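Local atomic coordinates of pectinesterase (Sitophilus oryzae, PDB entry 4PMH), a protein that hydrolyses the methyl esters of pectin, releasing methanol and leaving polygalacturonate, and probably helps the rice weevil digest plant cell walls. Residues A[6-11]-A[340-345]; A[40-45]-A[65-70]; A[105-110]-A[117-122]; A[220-225]-A[242-247]. All coordinates share one frame; numbering follows the deposited sequence.

Contact 1. Residues A[6-11]-A[340-345]; sequences GTASRP and GNNANS
The side chain of Asn342 overlaps the backbone of Gly6, Thr7 and Ala8. Its CB touches Thr7 C at 3.4 Å, and its CG lies 3.3 Å from Ala8 N. Asn342 CG sits between its own backbone N and carbonyl carbon (chi1 71°), which swings the amide onto this backbone. Asn342 ND2 then donates to Gly6 O over 3.2 Å, with an N-H...O angle of 158°. Gly6 O lies in the plane of the amide, but ND2 itself is tilted out of the Gly6 carbonyl plane. The oxygen end, OD1, rests beside Ala8 CB.

Segment 6-11 is a tight beta hairpin. A type I turn from Thr7 to Arg10 joins its two short, weakly bonded strands, with Arg10 N bonded to Thr7 O. Segment 340-345 is a loop leading towards strand 355-359, at the C-terminal end of the parallel beta-helix. Arg10 turns away from this loop and forms a salt bridge with Glu358 of that strand.

Beyond the turn, Pro11 packs against the start of the loop. Its CG is 4.0 Å from Gly340 CA, and its CB is 3.8 Å from Asn341 O. Ala8 CA makes a CH...O contact of 3.5 Å with Gly340 O. Asn341 points its side chain the other way. Its OD1 accepts from Ala343 N at 3.1 Å, an Asx turn with Asn342 as its middle residue.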
loop_
_atom_site.group_PDB
_atom_site.type_symbol
_atom_site.label_atom_id
_atom_site.label_comp_id
_atom_site.label_asym_id
_atom_site.label_seq_id
_atom_site.Cartn_x
_atom_site.Cartn_y
_atom_site.Cartn_z
ATOM N N GLY A 6 14.869 -10.835 -21.019
ATOM C CA GLY A 6 15.380 -9.602 -20.405
ATOM C C GLY A 6 16.845 -9.701 -20.041
ATOM O O GLY A 6 17.557 -10.598 -20.532
ATOM N N THR A 7 17.315 -8.776 -19.202
ATOM C CA THR A 7 18.676 -8.826 -18.679
ATOM C C THR A 7 18.679 -9.195 -17.198
ATOM O O THR A 7 17.663 -9.112 -16.529
ATOM C CB THR A 7 19.397 -7.469 -18.832
ATOM O OG1 THR A 7 18.827 -6.505 -17.942
ATOM C CG2 THR A 7 19.271 -6.944 -20.275
ATOM N N ALA A 8 19.849 -9.578 -16.696
ATOM C CA ALA A 8 20.045 -9.856 -15.283
ATOM C C ALA A 8 19.635 -8.674 -14.380
ATOM O O ALA A 8 19.296 -8.893 -13.206
ATOM C CB ALA A 8 21.511 -10.237 -15.032
ATOM N N SER A 9 19.672 -7.444 -14.906
ATOM C CA SER A 9 19.264 -6.249 -14.144
ATOM C C SER A 9 17.804 -5.852 -14.408
ATOM O O SER A 9 17.225 -5.069 -13.666
ATOM C CB SER A 9 20.173 -5.073 -14.450
ATOM O OG SER A 9 21.461 -5.296 -13.892
ATOM N N ARG A 10 17.206 -6.426 -15.449
ATOM C CA ARG A 10 15.832 -6.106 -15.805
ATOM C C ARG A 10 15.154 -7.251 -16.540
ATOM O O ARG A 10 14.982 -7.214 -17.772
ATOM C CB ARG A 10 15.786 -4.830 -16.636
ATOM C CG ARG A 10 14.374 -4.282 -16.747
ATOM C CD ARG A 10 14.317 -2.887 -17.347
ATOM N NE ARG A 10 12.962 -2.361 -17.249
ATOM C CZ ARG A 10 12.586 -1.121 -17.545
ATOM N NH1 ARG A 10 13.466 -0.215 -17.994
ATOM N NH2 ARG A 10 11.303 -0.785 -17.405
ATOM N N PRO A 11 14.762 -8.287 -15.779
ATOM C CA PRO A 11 14.122 -9.452 -16.373
ATOM C C PRO A 11 12.704 -9.168 -16.827
ATOM O O PRO A 11 11.976 -8.394 -16.190
ATOM C CB PRO A 11 14.152 -10.502 -15.258
ATOM C CG PRO A 11 14.477 -9.777 -14.000
ATOM C CD PRO A 11 15.058 -8.449 -14.345
ATOM N N GLY A 340 18.596 -10.516 -10.767
ATOM C CA GLY A 340 17.523 -10.873 -11.707
ATOM C C GLY A 340 17.898 -12.117 -12.495
ATOM O O GLY A 340 19.042 -12.291 -12.928
ATOM N N ASN A 341 16.924 -12.992 -12.672
ATOM C CA ASN A 341 17.120 -14.216 -13.401
ATOM C C ASN A 341 16.595 -14.056 -14.816
ATOM O O ASN A 341 15.389 -14.067 -15.067
ATOM C CB ASN A 341 16.408 -15.389 -12.703
ATOM C CG ASN A 341 16.790 -16.729 -13.301
ATOM O OD1 ASN A 341 17.477 -16.783 -14.328
ATOM N ND2 ASN A 341 16.376 -17.816 -12.649
ATOM N N ASN A 342 17.518 -13.879 -15.740
ATOM C CA ASN A 342 17.154 -13.722 -17.139
ATOM C C ASN A 342 17.452 -14.951 -18.002
ATOM O O ASN A 342 17.627 -14.806 -19.211
ATOM C CB ASN A 342 17.828 -12.475 -17.735
ATOM C CG ASN A 342 19.330 -12.646 -17.917
ATOM O OD1 ASN A 342 20.007 -13.190 -17.052
ATOM N ND2 ASN A 342 19.854 -12.171 -19.039
ATOM N N ALA A 343 17.501 -16.138 -17.395
ATOM C CA ALA A 343 17.669 -17.366 -18.157
ATOM C C ALA A 343 16.426 -17.624 -18.969
ATOM O O ALA A 343 15.324 -17.312 -18.526
ATOM C CB ALA A 343 17.925 -18.540 -17.238
ATOM N N ASN A 344 16.594 -18.215 -20.146
ATOM C CA ASN A 344 15.460 -18.458 -21.027
ATOM C C ASN A 344 14.515 -19.443 -20.387
ATOM O O ASN A 344 13.305 -19.285 -20.496
ATOM C CB ASN A 344 15.899 -18.950 -22.412
ATOM C CG ASN A 344 16.751 -17.927 -23.148
ATOM O OD1 ASN A 344 16.247 -17.105 -23.931
ATOM N ND2 ASN A 344 18.056 -17.966 -22.898
ATOM N N SER A 345 15.060 -20.433 -19.686
ATOM C CA SER A 345 14.238 -21.301 -18.844
ATOM C C SER A 345 14.522 -21.016 -17.379
ATOM O O SER A 345 15.674 -20.865 -16.980
ATOM C CB SER A 345 14.495 -22.766 -19.169
ATOM O OG SER A 345 14.249 -23.027 -20.557
#

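Contact 2. Residues A[40-45]-A[65-70]; sequences ADYTVG and TRKYIK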
loop_
_atom_site.group_PDB
_atom_site.type_symbol
_atom_site.label_atom_id
_atom_site.label_comp_id
_atom_site.label_asym_id
_atom_site.label_seq_id
_atom_site.Cartn_x
_atom_site.Cartn_y
_atom_site.Cartn_z
ATOM N N ALA A 40 -26.447 5.847 2.407
ATOM C CA ALA A 40 -25.651 6.278 3.546
ATOM C C ALA A 40 -26.371 5.865 4.816
ATOM O O ALA A 40 -27.397 6.432 5.151
ATOM C CB ALA A 40 -25.434 7.778 3.507
ATOM N N ASP A 41 -25.843 4.843 5.479
ATOM C CA ASP A 41 -26.378 4.351 6.742
ATOM C C ASP A 41 -25.904 5.227 7.901
ATOM O O ASP A 41 -26.653 5.477 8.830
ATOM C CB ASP A 41 -25.932 2.895 6.970
ATOM C CG ASP A 41 -26.522 1.936 5.942
ATOM O OD1 ASP A 41 -27.754 1.800 5.889
ATOM O OD2 ASP A 41 -25.757 1.312 5.186
ATOM N N TYR A 42 -24.648 5.653 7.842
ATOM C CA TYR A 42 -24.044 6.566 8.812
ATOM C C TYR A 42 -23.322 7.663 8.064
ATOM O O TYR A 42 -22.553 7.373 7.143
ATOM C CB TYR A 42 -23.052 5.796 9.665
ATOM C CG TYR A 42 -23.660 4.520 10.184
ATOM C CD1 TYR A 42 -24.446 4.523 11.331
ATOM C CD2 TYR A 42 -23.479 3.316 9.517
ATOM C CE1 TYR A 42 -25.026 3.359 11.804
ATOM C CE2 TYR A 42 -24.055 2.166 9.984
ATOM C CZ TYR A 42 -24.825 2.188 11.129
ATOM O OH TYR A 42 -25.396 1.039 11.607
ATOM N N THR A 43 -23.556 8.918 8.442
ATOM C CA THR A 43 -22.985 10.067 7.731
ATOM C C THR A 43 -22.211 10.965 8.686
ATOM O O THR A 43 -22.767 11.459 9.667
ATOM C CB THR A 43 -24.086 10.866 7.040
ATOM O OG1 THR A 43 -24.732 10.023 6.069
ATOM C CG2 THR A 43 -23.490 12.075 6.316
ATOM N N VAL A 44 -20.925 11.143 8.413
ATOM C CA VAL A 44 -20.097 12.044 9.178
ATOM C C VAL A 44 -20.427 13.437 8.648
ATOM O O VAL A 44 -20.157 13.748 7.476
ATOM C CB VAL A 44 -18.597 11.750 8.994
ATOM C CG1 VAL A 44 -17.758 12.679 9.858
ATOM C CG2 VAL A 44 -18.282 10.298 9.335
ATOM N N GLY A 45 -21.009 14.275 9.500
ATOM C CA GLY A 45 -21.533 15.581 9.077
ATOM C C GLY A 45 -23.060 15.624 9.099
ATOM O O GLY A 45 -23.632 16.692 9.047
ATOM N N THR A 65 -25.030 -7.430 6.761
ATOM C CA THR A 65 -25.338 -6.552 5.651
ATOM C C THR A 65 -24.299 -5.454 5.590
ATOM O O THR A 65 -23.934 -4.850 6.617
ATOM C CB THR A 65 -26.760 -5.973 5.750
ATOM O OG1 THR A 65 -27.704 -6.985 5.375
ATOM C CG2 THR A 65 -26.948 -4.787 4.819
ATOM N N ARG A 66 -23.827 -5.198 4.377
ATOM C CA ARG A 66 -22.821 -4.169 4.145
ATOM C C ARG A 66 -23.402 -2.820 4.554
ATOM O O ARG A 66 -24.521 -2.467 4.174
ATOM C CB ARG A 66 -22.387 -4.166 2.665
ATOM C CG ARG A 66 -21.415 -3.048 2.274
ATOM C CD ARG A 66 -20.790 -3.256 0.902
ATOM N NE ARG A 66 -19.869 -4.387 0.877
ATOM C CZ ARG A 66 -18.642 -4.378 1.402
ATOM N NH1 ARG A 66 -18.152 -3.287 2.025
ATOM N NH2 ARG A 66 -17.902 -5.476 1.351
ATOM N N LYS A 67 -22.648 -2.095 5.370
ATOM C CA LYS A 67 -23.048 -0.777 5.852
ATOM C C LYS A 67 -22.202 0.304 5.184
ATOM O O LYS A 67 -20.997 0.112 4.942
ATOM C CB LYS A 67 -22.887 -0.692 7.374
ATOM C CG LYS A 67 -23.829 -1.585 8.161
ATOM C CD LYS A 67 -25.248 -1.044 8.079
ATOM C CE LYS A 67 -26.266 -2.087 8.491
ATOM N NZ LYS A 67 -27.618 -1.518 8.302
ATOM N N TYR A 68 -22.848 1.437 4.899
ATOM C CA TYR A 68 -22.268 2.516 4.123
ATOM C C TYR A 68 -22.082 3.755 4.990
ATOM O O TYR A 68 -23.048 4.317 5.518
ATOM C CB TYR A 68 -23.153 2.835 2.927
ATOM C CG TYR A 68 -23.152 1.716 1.910
ATOM C CD1 TYR A 68 -24.028 0.636 2.022
ATOM C CD2 TYR A 68 -22.258 1.721 0.845
ATOM C CE1 TYR A 68 -24.011 -0.397 1.089
ATOM C CE2 TYR A 68 -22.234 0.696 -0.089
ATOM C CZ TYR A 68 -23.116 -0.359 0.037
ATOM O OH TYR A 68 -23.090 -1.380 -0.896
ATOM N N ILE A 69 -20.823 4.134 5.135
ATOM C CA ILE A 69 -20.452 5.288 5.907
ATOM C C ILE A 69 -20.025 6.365 4.933
ATOM O O ILE A 69 -18.981 6.235 4.285
ATOM C CB ILE A 69 -19.283 4.994 6.863
ATOM C CG1 ILE A 69 -19.756 4.035 7.947
ATOM C CG2 ILE A 69 -18.756 6.293 7.475
ATOM C CD1 ILE A 69 -18.671 3.254 8.635
ATOM N N LYS A 70 -20.826 7.427 4.844
ATOM C CA LYS A 70 -20.510 8.568 4.010
ATOM C C LYS A 70 -19.787 9.640 4.808
ATOM O O LYS A 70 -20.253 10.038 5.876
ATOM C CB LYS A 70 -21.779 9.148 3.433
ATOM C CG LYS A 70 -21.517 10.328 2.534
ATOM C CD LYS A 70 -22.770 10.701 1.753
ATOM C CE LYS A 70 -23.791 11.383 2.628
ATOM N NZ LYS A 70 -24.812 12.077 1.783
HETATM O O HOH W 1 -26.876 -0.741 4.163
HETATM O O HOH W 2 -27.858 1.218 9.011
#
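Strands 42-44 and 67-70 run parallel, their axes 4.7 Å apart at closest approach and 16° from perfect alignment. Tyr42 pairs with Ile69, and Thr43 with Lys70. The ladder runs from Tyr42 N to Tyr68 O, from Lys70 N to Tyr42 O (2.9 Å) and from Val44 N to Lys70 O (2.8 Å). Tyr68 O also takes Asp41 N at 2.8 Å, so two successive amides grip one carbonyl.

Asp41 returns the bond with its side chain. Its OD2 accepts from Tyr68 N at 2.9 Å through the anti lone pair, and also lies at the edge of the Tyr68 ring. On one face of the sheet, Tyr42 CD2 meets Ile69 CG1 at 4.1 Å, and its CE2 touches Lys67 CD. Ala54, Ala57 and Ala58 of helix 51-61 pack on this side. That helix links the two strands in a beta-alpha-beta unit at the N-terminal end of the beta-helix. On the other face, Lys70 lies alongside Thr43, its CE 3.8 Å from Thr43 CG2.

One water donates to both Asp41 OD2 and Arg66 O. A second accepts from Lys67 NZ and donates weakly to Asp41 OD1. These two charged atoms are 4.1 Å apart, too far for a direct salt bridge. The carboxylate thus satisfies the Tyr68 amide where the regular strand pairing has stopped, and the nearby lysine would probably favour its ionised form.

Contact 3. Residues A[105-110]-A[117-122]; sequences LNMPAQ and KSLVGS
The 2.7 Å bond from Gly121 N to Lys117 O closes the helical turn that presents Leu119 and Val120 to Leu105 and Met107. It is a backbone bond within 117-122. What joins this segment to 105-110 is apolar packing. The backbones stay well apart, the nearest CA atoms being those of Met107 and Leu119 at 8.9 Å, and the side chains span the gap.

Leu105 and Leu119 reach towards each other tip to tip, with their CD2 methyls 3.8 Å apart. Met107 comes in at a slant to Leu119. Its CG is trans to its backbone N (chi1 -168°) and the chain runs straight on to the sulfur, which brings SD to 3.7 Å from Leu119 CD2. The chain bends only after that, at chi3 (76°). Leu119 CD2 is therefore wedged against both the leucine methyl and the thioether. Val120 adds a looser second row. Its CG1 lies 4.2 Å from Leu105 CD1 and 4.4 Å from Met107 SD.

The 105-110 segment is also tied to the probable substrate-binding side of the protein. Gln110 NE2 bonds to OE1 of Gln177, which probably binds substrate as in related pectinesterases. The Met107 side chain is about 11 Å from that of Gln177.

Leu105 ends strand 101-105, which pairs with strand 165-168 in the beta-helix. Helix 113-120 lies beside this strand end, and Tyr134 of helix 131-138 packs against Val120 from outside the contact.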
loop_
_atom_site.group_PDB
_atom_site.type_symbol
_atom_site.label_atom_id
_atom_site.label_comp_id
_atom_site.label_asym_id
_atom_site.label_seq_id
_atom_site.Cartn_x
_atom_site.Cartn_y
_atom_site.Cartn_z
ATOM N N LEU A 105 -2.996 13.663 8.762
ATOM C CA LEU A 105 -2.226 13.992 9.963
ATOM C C LEU A 105 -0.750 14.019 9.612
ATOM O O LEU A 105 -0.357 13.411 8.622
ATOM C CB LEU A 105 -2.455 12.937 11.043
ATOM C CG LEU A 105 -3.780 12.935 11.788
ATOM C CD1 LEU A 105 -3.915 11.677 12.619
ATOM C CD2 LEU A 105 -3.891 14.170 12.669
ATOM N N ASN A 106 0.043 14.757 10.395
ATOM C CA ASN A 106 1.522 14.719 10.336
ATOM C C ASN A 106 1.943 13.868 11.528
ATOM O O ASN A 106 2.066 14.364 12.652
ATOM C CB ASN A 106 2.111 16.139 10.442
ATOM C CG ASN A 106 3.641 16.184 10.339
ATOM O OD1 ASN A 106 4.346 15.194 10.531
ATOM N ND2 ASN A 106 4.159 17.383 10.083
ATOM N N MET A 107 2.124 12.575 11.290
ATOM C CA MET A 107 2.286 11.619 12.375
ATOM C C MET A 107 3.239 10.526 11.954
ATOM O O MET A 107 2.808 9.433 11.554
ATOM C CB MET A 107 0.930 11.025 12.777
ATOM C CG MET A 107 0.977 10.237 14.090
ATOM S SD MET A 107 -0.660 9.821 14.733
ATOM C CE MET A 107 -1.136 8.473 13.660
ATOM N N PRO A 108 4.548 10.809 12.035
ATOM C CA PRO A 108 5.543 9.789 11.697
ATOM C C PRO A 108 5.672 8.664 12.733
ATOM O O PRO A 108 5.146 8.762 13.846
ATOM C CB PRO A 108 6.851 10.593 11.620
ATOM C CG PRO A 108 6.653 11.718 12.600
ATOM C CD PRO A 108 5.175 12.072 12.481
ATOM N N ALA A 109 6.377 7.604 12.349
ATOM C CA ALA A 109 6.721 6.515 13.280
ATOM C C ALA A 109 7.468 7.049 14.504
ATOM O O ALA A 109 7.406 6.451 15.585
ATOM C CB ALA A 109 7.580 5.477 12.595
ATOM N N GLN A 110 8.167 8.166 14.317
ATOM C CA GLN A 110 9.015 8.745 15.360
ATOM C C GLN A 110 8.211 9.524 16.401
ATOM O O GLN A 110 8.760 9.965 17.417
ATOM C CB GLN A 110 10.100 9.617 14.704
ATOM C CG GLN A 110 11.191 8.835 13.959
ATOM C CD GLN A 110 10.732 8.127 12.678
ATOM O OE1 GLN A 110 9.786 8.553 11.988
ATOM N NE2 GLN A 110 11.434 7.053 12.333
ATOM N N LYS A 117 -1.089 10.404 21.996
ATOM C CA LYS A 117 -2.259 10.548 22.851
ATOM C C LYS A 117 -2.909 11.909 22.697
ATOM O O LYS A 117 -4.137 12.008 22.599
ATOM C CB LYS A 117 -1.918 10.285 24.312
ATOM C CG LYS A 117 -1.634 8.825 24.609
ATOM C CD LYS A 117 -1.475 8.555 26.102
ATOM C CE LYS A 117 -2.825 8.498 26.808
ATOM N NZ LYS A 117 -2.654 8.381 28.292
ATOM N N SER A 118 -2.094 12.960 22.689
ATOM C CA SER A 118 -2.620 14.319 22.547
ATOM C C SER A 118 -3.314 14.482 21.220
ATOM O O SER A 118 -4.373 15.092 21.144
ATOM C CB SER A 118 -1.522 15.374 22.671
ATOM O OG SER A 118 -1.028 15.394 23.995
ATOM N N LEU A 119 -2.723 13.917 20.175
ATOM C CA LEU A 119 -3.255 14.086 18.842
ATOM C C LEU A 119 -4.565 13.314 18.605
ATOM O O LEU A 119 -5.498 13.859 18.015
ATOM C CB LEU A 119 -2.192 13.699 17.808
ATOM C CG LEU A 119 -2.436 14.119 16.358
ATOM C CD1 LEU A 119 -2.339 15.632 16.200
ATOM C CD2 LEU A 119 -1.444 13.416 15.428
ATOM N N VAL A 120 -4.649 12.063 19.053
ATOM C CA VAL A 120 -5.823 11.213 18.708
ATOM C C VAL A 120 -6.620 10.650 19.888
ATOM O O VAL A 120 -7.684 10.033 19.690
ATOM C CB VAL A 120 -5.398 10.027 17.821
ATOM C CG1 VAL A 120 -4.599 10.525 16.620
ATOM C CG2 VAL A 120 -4.601 9.007 18.619
ATOM N N GLY A 121 -6.129 10.877 21.108
ATOM C CA GLY A 121 -6.677 10.217 22.271
ATOM C C GLY A 121 -8.149 10.500 22.481
ATOM O O GLY A 121 -8.903 9.620 22.928
ATOM N N SER A 122 -8.573 11.716 22.141
ATOM C CA SER A 122 -9.962 12.107 22.320
ATOM C C SER A 122 -10.917 11.401 21.355
ATOM O O SER A 122 -12.124 11.574 21.453
ATOM C CB SER A 122 -10.126 13.631 22.219
ATOM O OG SER A 122 -9.751 14.125 20.939
#

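Contact 4. Residues A[220-225]-A[242-247]; sequences YIEGDI and YVKADR
Asp224 turns its CG between its backbone N and carbonyl carbon (chi1 51°), while Arg247 runs out extended and bends at chi3, and the two ends meet. Arg247 grips the carboxylate side-on in a two-bond salt bridge. NE reaches Asp224 OD2 at 2.9 Å, nearly straight at 172° and on the syn lone pair. NH2 reaches Asp224 OD1 at 2.8 Å, out of the carboxylate plane. The two flat groups are turned 31° from each other. A water accepts from Arg247 N and lies within bonding distance of Asp224 OD2.

Strands 220-223 and 240-243 are neighbours in a parallel sheet of the right-handed beta-helix, the fold of pectin methylesterases. Glu222 pairs with Tyr242. Tyr242 N bonds to Ile221 O, Gly223 N to Tyr242 O, and Lys244 N to Gly223 O at 2.8 Å. Past the strands the salt bridge ties the loops together. It lies near the probable active site: the Arg247 side chain is about 4 Å from that of Gln199, the likely transition-state stabiliser, and the Ile225 side chain is close to that of Asp226, the likely nucleophile.

Beside the ladder, Tyr220 OH sits 3.3 Å from Tyr242 CG and makes a very short bond to Glu222 OE2. The Tyr220 ring slants across Tyr242, its CE1 3.7 Å from Tyr242 CB. Tyr242 sends its own hydroxyl to Asp277. Glu222 OE1 rests 3.3 Å from Lys244 CD, with Lys244 NZ farther off at 4.0 Å.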
loop_
_atom_site.group_PDB
_atom_site.type_symbol
_atom_site.label_atom_id
_atom_site.label_comp_id
_atom_site.label_asym_id
_atom_site.label_seq_id
_atom_site.Cartn_x
_atom_site.Cartn_y
_atom_site.Cartn_z
ATOM N N TYR A 220 -4.743 6.902 -6.929
ATOM C CA TYR A 220 -3.543 7.718 -7.018
ATOM C C TYR A 220 -2.738 7.567 -5.719
ATOM O O TYR A 220 -3.261 7.786 -4.618
ATOM C CB TYR A 220 -3.930 9.204 -7.197
ATOM C CG TYR A 220 -2.754 10.160 -7.170
ATOM C CD1 TYR A 220 -2.008 10.415 -8.328
ATOM C CD2 TYR A 220 -2.366 10.797 -5.987
ATOM C CE1 TYR A 220 -0.933 11.291 -8.308
ATOM C CE2 TYR A 220 -1.276 11.670 -5.960
ATOM C CZ TYR A 220 -0.568 11.915 -7.115
ATOM O OH TYR A 220 0.522 12.755 -7.089
ATOM N N ILE A 221 -1.469 7.215 -5.855
ATOM C CA ILE A 221 -0.629 6.924 -4.728
ATOM C C ILE A 221 0.709 7.645 -4.906
ATOM O O ILE A 221 1.373 7.468 -5.936
ATOM C CB ILE A 221 -0.373 5.391 -4.592
ATOM C CG1 ILE A 221 -1.688 4.611 -4.624
ATOM C CG2 ILE A 221 0.410 5.081 -3.320
ATOM C CD1 ILE A 221 -1.520 3.131 -4.823
ATOM N N GLU A 222 1.108 8.442 -3.910
ATOM C CA GLU A 222 2.372 9.157 -3.996
ATOM C C GLU A 222 3.257 8.967 -2.789
ATOM O O GLU A 222 2.791 8.709 -1.693
ATOM C CB GLU A 222 2.180 10.672 -4.274
ATOM C CG GLU A 222 1.374 11.458 -3.264
ATOM C CD GLU A 222 1.268 12.968 -3.578
ATOM O OE1 GLU A 222 1.369 13.745 -2.607
ATOM O OE2 GLU A 222 1.076 13.382 -4.754
ATOM N N GLY A 223 4.546 9.145 -3.027
ATOM C CA GLY A 223 5.563 9.001 -2.010
ATOM C C GLY A 223 6.925 9.144 -2.647
ATOM O O GLY A 223 7.047 9.585 -3.787
ATOM N N ASP A 224 7.950 8.766 -1.911
ATOM C CA ASP A 224 9.289 8.779 -2.441
ATOM C C ASP A 224 10.085 7.529 -2.118
ATOM O O ASP A 224 10.836 7.100 -2.964
ATOM C CB ASP A 224 10.052 10.044 -2.035
ATOM C CG ASP A 224 10.018 10.332 -0.535
ATOM O OD1 ASP A 224 9.850 9.411 0.306
ATOM O OD2 ASP A 224 10.183 11.533 -0.198
ATOM N N ILE A 225 9.909 6.935 -0.933
ATOM C CA ILE A 225 10.671 5.754 -0.519
ATOM C C ILE A 225 9.774 4.647 0.051
ATOM O O ILE A 225 9.035 4.851 1.039
ATOM C CB ILE A 225 11.733 6.128 0.543
ATOM C CG1 ILE A 225 12.819 7.020 -0.075
ATOM C CG2 ILE A 225 12.353 4.882 1.193
ATOM C CD1 ILE A 225 13.975 6.267 -0.693
ATOM N N TYR A 242 3.057 8.094 -8.086
ATOM C CA TYR A 242 3.724 9.364 -8.344
ATOM C C TYR A 242 4.878 9.562 -7.372
ATOM O O TYR A 242 4.668 9.650 -6.162
ATOM C CB TYR A 242 2.717 10.513 -8.216
ATOM C CG TYR A 242 3.215 11.826 -8.755
ATOM C CD1 TYR A 242 4.051 12.621 -7.998
ATOM C CD2 TYR A 242 2.857 12.261 -10.036
ATOM C CE1 TYR A 242 4.530 13.813 -8.491
ATOM C CE2 TYR A 242 3.335 13.463 -10.546
ATOM C CZ TYR A 242 4.178 14.229 -9.764
ATOM O OH TYR A 242 4.659 15.439 -10.215
ATOM N N VAL A 243 6.083 9.629 -7.907
ATOM C CA VAL A 243 7.284 9.788 -7.114
ATOM C C VAL A 243 7.518 11.272 -6.901
ATOM O O VAL A 243 7.810 11.995 -7.840
ATOM C CB VAL A 243 8.508 9.200 -7.801
ATOM C CG1 VAL A 243 9.721 9.274 -6.884
ATOM C CG2 VAL A 243 8.236 7.756 -8.192
ATOM N N LYS A 244 7.385 11.703 -5.661
ATOM C CA LYS A 244 7.500 13.102 -5.319
ATOM C C LYS A 244 8.951 13.490 -5.172
ATOM O O LYS A 244 9.792 12.681 -4.806
ATOM C CB LYS A 244 6.776 13.389 -4.005
ATOM C CG LYS A 244 5.260 13.466 -4.131
ATOM C CD LYS A 244 4.623 14.206 -2.959
ATOM C CE LYS A 244 4.878 15.707 -2.993
ATOM N NZ LYS A 244 3.990 16.478 -3.910
ATOM N N ALA A 245 9.225 14.760 -5.444
ATOM C CA ALA A 245 10.576 15.305 -5.348
ATOM C C ALA A 245 10.696 16.375 -4.249
ATOM O O ALA A 245 11.799 16.880 -3.990
ATOM C CB ALA A 245 10.984 15.877 -6.701
ATOM N N ASP A 246 9.588 16.683 -3.575
ATOM C CA ASP A 246 9.521 17.824 -2.645
ATOM C C ASP A 246 10.149 17.558 -1.288
ATOM O O ASP A 246 10.454 18.496 -0.550
ATOM C CB ASP A 246 8.073 18.249 -2.405
ATOM C CG ASP A 246 7.354 17.322 -1.449
ATOM O OD1 ASP A 246 7.608 16.100 -1.522
ATOM O OD2 ASP A 246 6.561 17.803 -0.614
ATOM N N ARG A 247 10.269 16.294 -0.907
ATOM C CA ARG A 247 10.999 15.982 0.304
ATOM C C ARG A 247 12.429 15.674 -0.061
ATOM O O ARG A 247 13.344 15.977 0.686
ATOM C CB ARG A 247 10.374 14.804 1.041
ATOM C CG ARG A 247 10.978 14.558 2.416
ATOM C CD ARG A 247 10.264 13.436 3.145
ATOM N NE ARG A 247 10.595 12.137 2.571
ATOM C CZ ARG A 247 11.110 11.105 3.232
ATOM N NH1 ARG A 247 11.375 11.163 4.544
ATOM N NH2 ARG A 247 11.362 9.989 2.568
HETATM O O HOH W 3 10.211 13.785 -2.392
#

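Contact 1 closes a loop of 328 residues, and the other three follow one another inside it as contacts 2, 3 and 4. Contacts 1 and 2 lie at opposite ends of the beta-helix, their centres 49 Å apart. Contact 2 holds the first strand of the ten-stranded sheet, and contact 1 lies near its last, 355-359. Contacts 3 and 4 touch another parallel sheet, which contains strands 101-105, 220-223 and 240-243. Their centres are 22 Å apart and their nearest atoms about 8 Å. Contact 4 lies by the probable catalytic residues, while contact 3 packs a helix farther along the same sheet.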